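Enterotoxin-like toxin X (Staphylococcus aureus, PDB 5U75) inhibits phagocytosis and killing by human neutrophils, binding their surface glycoproteins in a sialic acid-dependent manner, and belongs to the staphylococcal superantigens. Local coordinates at residues Thr130-Ser133 and His134-Leu137; Phe101-Ile104 and Ser105-Leu108. All blocks are in the same frame, centred on the assembly; numbering follows the deposited sequence.

Contact 1: Thr130-Ser133 and His134-Leu137; sequences TLES and HKEL. With SIA (N-acetyl-alpha-neuraminic acid), chain B; GAL (beta-D-galactopyranose), chain C; FUC (alpha-L-fucopyranose), chain D.
Glu132 and Lys135 stand at the two ends of a type I beta turn that follows strand 128-132, an outermost strand of the beta-grasp sheet, and together they present one wall of the sialyl Lewis X site. Their ionic link is long and weak, with Lys135 NZ 3.5 Å from Glu132 OE2; both groups also bind the glycan. Glu132 OE2 accepts a hydrogen bond from O6 of the galactose at 2.5 Å and another from O3 of the fucose at 2.6 Å, so a single carboxylate oxygen ties two sugars together. Lys135 NZ gives a hydrogen bond to fucose O2 at 2.9 Å. The lysine chain is fully extended beyond CG, which carries its ammonium from the far end of the turn to the carboxylate and the sugar; the nearby positive charge probably helps keep Glu132 ionised.

The sialic acid carboxylate is gripped at both oxygens by Thr130, whose beta-branched side chain suits a strand while offering a hydroxyl beside its own amide: the backbone N binds O1B at 2.8 Å, nearly straight at 166°, and OG1 donates to O1A. Arg141 adds a further bond to this sugar, and Gln138 one to the galactose. Away from the sugars, the hydroxyl of Ser133 suits its place by hydrogen-bonding to Gly117 O.

Apolar and ring contacts make up the rest. Leu131 CD2 meets Leu137 CD1 at 4.2 Å, a contact suited to two buried, purely apolar side chains; both also touch helix 92-104. His134 lies alongside Glu132, ring and carboxylate planes 71° apart; Lys135 CG rests against one face of the imidazole, off-centre, and Glu132 OE1 lies at the ring edge, 3.4 Å from His134 CE1.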
loop_
_atom_site.group_PDB
_atom_site.type_symbol
_atom_site.label_atom_id
_atom_site.label_comp_id
_atom_site.label_asym_id
_atom_site.label_seq_id
_atom_site.Cartn_x
_atom_site.Cartn_y
_atom_site.Cartn_z
ATOM N N THR A 130 8.291 -7.378 -2.014
ATOM C CA THR A 130 7.035 -8.046 -1.720
ATOM C C THR A 130 6.559 -7.739 -0.309
ATOM O O THR A 130 7.295 -7.921 0.658
ATOM C CB THR A 130 7.150 -9.587 -1.898
ATOM O OG1 THR A 130 7.643 -9.890 -3.201
ATOM C CG2 THR A 130 5.800 -10.249 -1.674
ATOM N N LEU A 131 5.327 -7.264 -0.218
ATOM C CA LEU A 131 4.685 -6.893 1.005
ATOM C C LEU A 131 3.545 -7.853 1.293
ATOM O O LEU A 131 2.466 -7.758 0.698
ATOM C CB LEU A 131 4.146 -5.463 0.912
ATOM C CG LEU A 131 5.100 -4.420 0.324
ATOM C CD1 LEU A 131 4.344 -3.104 0.252
ATOM C CD2 LEU A 131 6.375 -4.270 1.138
ATOM N N GLU A 132 3.772 -8.744 2.249
ATOM C CA GLU A 132 2.747 -9.703 2.648
ATOM C C GLU A 132 1.673 -9.014 3.485
ATOM O O GLU A 132 1.967 -8.475 4.557
ATOM C CB GLU A 132 3.390 -10.853 3.424
ATOM C CG GLU A 132 4.441 -11.605 2.658
ATOM C CD GLU A 132 4.892 -12.852 3.396
ATOM O OE1 GLU A 132 4.082 -13.798 3.447
ATOM O OE2 GLU A 132 6.031 -12.875 3.919
ATOM N N SER A 133 0.418 -9.056 3.019
ATOM C CA SER A 133 -0.626 -8.207 3.571
ATOM C C SER A 133 -1.159 -8.602 4.933
ATOM O O SER A 133 -1.791 -7.812 5.589
ATOM C CB SER A 133 -1.800 -8.085 2.598
ATOM O OG SER A 133 -2.468 -9.332 2.455
ATOM N N HIS A 134 -0.943 -9.851 5.329
ATOM C CA HIS A 134 -1.536 -10.394 6.547
ATOM C C HIS A 134 -0.780 -10.006 7.831
ATOM O O HIS A 134 -1.255 -10.296 8.938
ATOM C CB HIS A 134 -1.639 -11.931 6.430
ATOM C CG HIS A 134 -0.324 -12.633 6.443
ATOM N ND1 HIS A 134 0.479 -12.758 5.329
ATOM C CD2 HIS A 134 0.341 -13.244 7.455
ATOM C CE1 HIS A 134 1.562 -13.439 5.645
ATOM N NE2 HIS A 134 1.507 -13.731 6.934
ATOM N N LYS A 135 0.373 -9.352 7.687
ATOM C CA LYS A 135 1.202 -8.987 8.813
ATOM C C LYS A 135 1.956 -7.691 8.502
ATOM O O LYS A 135 2.026 -7.267 7.351
ATOM C CB LYS A 135 2.193 -10.120 9.130
ATOM C CG LYS A 135 3.151 -10.471 8.009
ATOM C CD LYS A 135 4.070 -11.634 8.333
ATOM C CE LYS A 135 5.046 -11.879 7.196
ATOM N NZ LYS A 135 5.878 -13.104 7.359
ATOM N N GLU A 136 2.539 -7.095 9.536
ATOM C CA GLU A 136 3.325 -5.871 9.368
ATOM C C GLU A 136 4.601 -6.149 8.584
ATOM O O GLU A 136 5.066 -7.275 8.498
ATOM C CB GLU A 136 3.658 -5.259 10.743
ATOM C CG GLU A 136 2.433 -4.799 11.496
ATOM C CD GLU A 136 2.755 -4.212 12.866
ATOM O OE1 GLU A 136 3.707 -3.415 12.968
ATOM O OE2 GLU A 136 2.039 -4.542 13.841
ATOM N N LEU A 137 5.172 -5.108 7.978
ATOM C CA LEU A 137 6.511 -5.218 7.400
ATOM C C LEU A 137 7.493 -5.679 8.475
ATOM O O LEU A 137 7.463 -5.158 9.598
ATOM C CB LEU A 137 6.970 -3.846 6.894
ATOM C CG LEU A 137 8.314 -3.728 6.186
ATOM C CD1 LEU A 137 8.295 -4.418 4.839
ATOM C CD2 LEU A 137 8.681 -2.250 6.024
HETATM C C1 SIA B . 11.041 -9.730 -2.005
HETATM C C2 SIA B . 12.418 -10.346 -1.729
HETATM C C3 SIA B . 13.085 -10.882 -3.002
HETATM C C4 SIA B . 13.496 -9.752 -3.938
HETATM C C5 SIA B . 14.331 -8.671 -3.231
HETATM C C6 SIA B . 13.611 -8.235 -1.964
HETATM C C7 SIA B . 14.324 -7.245 -1.040
HETATM C C8 SIA B . 13.546 -7.038 0.254
HETATM C C9 SIA B . 14.031 -5.805 1.001
HETATM C C10 SIA B . 15.658 -6.805 -4.077
HETATM C C11 SIA B . 15.728 -5.667 -5.038
HETATM N N5 SIA B . 14.535 -7.541 -4.123
HETATM O O1A SIA B . 10.322 -10.240 -2.886
HETATM O O1B SIA B . 10.659 -8.746 -1.303
HETATM O O4 SIA B . 14.249 -10.217 -5.054
HETATM O O6 SIA B . 13.297 -9.357 -1.142
HETATM O O7 SIA B . 15.679 -7.669 -0.782
HETATM O O8 SIA B . 12.149 -6.842 -0.014
HETATM O O9 SIA B . 13.556 -5.869 2.337
HETATM O O10 SIA B . 16.576 -7.015 -3.277
HETATM C C1 GAL C . 11.943 -11.508 2.976
HETATM C C2 GAL C . 12.491 -11.799 1.589
HETATM C C3 GAL C . 11.714 -11.021 0.526
HETATM C C4 GAL C . 10.220 -11.323 0.682
HETATM C C5 GAL C . 9.737 -11.031 2.095
HETATM C C6 GAL C . 8.258 -11.365 2.229
HETATM O O2 GAL C . 13.880 -11.488 1.520
HETATM O O3 GAL C . 12.212 -11.390 -0.772
HETATM O O4 GAL C . 10.006 -12.685 0.327
HETATM O O5 GAL C . 10.523 -11.751 3.051
HETATM O O6 GAL C . 7.752 -11.075 3.534
HETATM C C1 FUC D . 10.448 -15.024 5.601
HETATM C C2 FUC D . 8.962 -15.274 5.350
HETATM C C3 FUC D . 8.573 -14.861 3.938
HETATM C C4 FUC D . 9.446 -15.575 2.926
HETATM C C5 FUC D . 10.904 -15.247 3.225
HETATM C C6 FUC D . 11.870 -15.928 2.272
HETATM O O2 FUC D . 8.169 -14.517 6.260
HETATM O O3 FUC D . 7.186 -15.143 3.731
HETATM O O4 FUC D . 9.196 -16.985 3.012
HETATM O O5 FUC D . 11.241 -15.603 4.566
#

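Contact 2: Phe101-Ile104 and Ser105-Leu108; sequences FAHI and SYGL
Ser105 turns back on the last turn of helix 92-104: its N bonds to Phe101 O at 3.1 Å, and OG, held between its own backbone N and carbonyl carbon (chi1 78°), reaches Ala102 O at 2.5 Å. A short hydroxyl side chain can do this beside the helix, and OG is also bonded to Arg81. Tyr106 follows, its N bonded to His103 O, and that same oxygen lies over the centre of one face of the Tyr106 ring, 3.2 Å above its plane. Tyr106 OH then meets His103 ND1 at 2.7 Å, in the imidazole plane, a nearly straight bond that helps to fix the rotation of the histidine ring. Gly107 has a positive phi (127°), a conformation readily available only without a side chain; with the bonds from Gly107 N to Ile104 O (2.9 Å) and from Leu108 N to His103 O, it forms a Schellman motif, ending the helix of the beta-grasp domain. Leu108 N reaches His103 O from the face opposite to Tyr106 N. Beyond, Leu108 points its apolar side chain toward the helix turn, with CD2 3.6 Å from His103 CB, and also packs on Leu158 of strand 151-160.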
loop_
_atom_site.group_PDB
_atom_site.type_symbol
_atom_site.label_atom_id
_atom_site.label_comp_id
_atom_site.label_asym_id
_atom_site.label_seq_id
_atom_site.Cartn_x
_atom_site.Cartn_y
_atom_site.Cartn_z
ATOM N N PHE A 101 -1.484 2.556 3.107
ATOM C CA PHE A 101 -2.450 3.636 3.299
ATOM C C PHE A 101 -3.423 3.772 2.112
ATOM O O PHE A 101 -4.642 3.875 2.299
ATOM C CB PHE A 101 -1.713 4.966 3.542
ATOM C CG PHE A 101 -2.623 6.123 3.795
ATOM C CD1 PHE A 101 -3.159 6.857 2.735
ATOM C CD2 PHE A 101 -2.941 6.505 5.102
ATOM C CE1 PHE A 101 -3.995 7.947 2.967
ATOM C CE2 PHE A 101 -3.769 7.594 5.333
ATOM C CZ PHE A 101 -4.296 8.317 4.272
ATOM N N ALA A 102 -2.877 3.722 0.895
ATOM C CA ALA A 102 -3.688 3.753 -0.332
ATOM C C ALA A 102 -4.653 2.563 -0.429
ATOM O O ALA A 102 -5.806 2.716 -0.860
ATOM C CB ALA A 102 -2.791 3.817 -1.542
ATOM N N HIS A 103 -4.204 1.391 0.007
ATOM C CA HIS A 103 -5.105 0.217 0.093
ATOM C C HIS A 103 -6.219 0.382 1.110
ATOM O O HIS A 103 -7.388 0.061 0.823
ATOM C CB HIS A 103 -4.325 -1.064 0.363
ATOM C CG HIS A 103 -3.528 -1.534 -0.807
ATOM N ND1 HIS A 103 -3.951 -2.551 -1.634
ATOM C CD2 HIS A 103 -2.343 -1.115 -1.310
ATOM C CE1 HIS A 103 -3.054 -2.753 -2.576
ATOM N NE2 HIS A 103 -2.066 -1.895 -2.404
ATOM N N ILE A 104 -5.882 0.894 2.294
ATOM C CA ILE A 104 -6.879 1.196 3.310
ATOM C C ILE A 104 -7.974 2.113 2.750
ATOM O O ILE A 104 -9.163 1.936 3.098
ATOM C CB ILE A 104 -6.242 1.756 4.620
ATOM C CG1 ILE A 104 -5.502 0.630 5.351
ATOM C CG2 ILE A 104 -7.308 2.399 5.531
ATOM C CD1 ILE A 104 -4.664 1.074 6.532
ATOM N N SER A 105 -7.604 3.050 1.863
ATOM C CA SER A 105 -8.595 3.961 1.241
ATOM C C SER A 105 -9.663 3.288 0.365
ATOM O O SER A 105 -10.647 3.948 0.023
ATOM C CB SER A 105 -7.905 5.078 0.422
ATOM O OG SER A 105 -7.448 4.613 -0.841
ATOM N N TYR A 106 -9.474 2.026 -0.051
ATOM C CA TYR A 106 -10.580 1.276 -0.692
ATOM C C TYR A 106 -11.257 0.256 0.229
ATOM O O TYR A 106 -12.221 -0.398 -0.186
ATOM C CB TYR A 106 -10.153 0.603 -2.002
ATOM C CG TYR A 106 -9.145 -0.523 -1.892
ATOM C CD1 TYR A 106 -9.479 -1.750 -1.283
ATOM C CD2 TYR A 106 -7.877 -0.397 -2.446
ATOM C CE1 TYR A 106 -8.565 -2.770 -1.199
ATOM C CE2 TYR A 106 -6.960 -1.436 -2.380
ATOM C CZ TYR A 106 -7.325 -2.614 -1.750
ATOM O OH TYR A 106 -6.443 -3.635 -1.667
ATOM N N GLY A 107 -10.730 0.076 1.434
ATOM C CA GLY A 107 -11.304 -0.861 2.396
ATOM C C GLY A 107 -10.378 -1.901 2.990
ATOM O O GLY A 107 -10.823 -2.690 3.828
ATOM N N LEU A 108 -9.100 -1.932 2.597
ATOM C CA LEU A 108 -8.183 -2.911 3.184
ATOM C C LEU A 108 -8.063 -2.686 4.699
ATOM O O LEU A 108 -8.105 -1.555 5.177
ATOM C CB LEU A 108 -6.800 -2.918 2.517
ATOM C CG LEU A 108 -5.983 -4.193 2.779
ATOM C CD1 LEU A 108 -6.540 -5.391 2.007
ATOM C CD2 LEU A 108 -4.517 -3.999 2.440
#

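How the contacts relate
Contact 2 ends helix 92-104, and contact 1 follows it along the chain, at the end of strand 128-132. Their centres lie 14 Å apart and their nearest atoms about 5 Å, without touching. The helix joins them: its last turn is part of contact 2, while farther back Asp96 meets Leu131 and Leu137 of contact 1, and Arg100 meets Leu131 and also bonds to the carbonyl of Lys135. The loop leaving contact 2 supplies Tyr109, whose hydroxyl bonds to Ser133 O. Only contact 1 contributes residues to the glycan pocket; contact 2 packs against strands 61-72, 75-86 and 151-160 of the sheet instead.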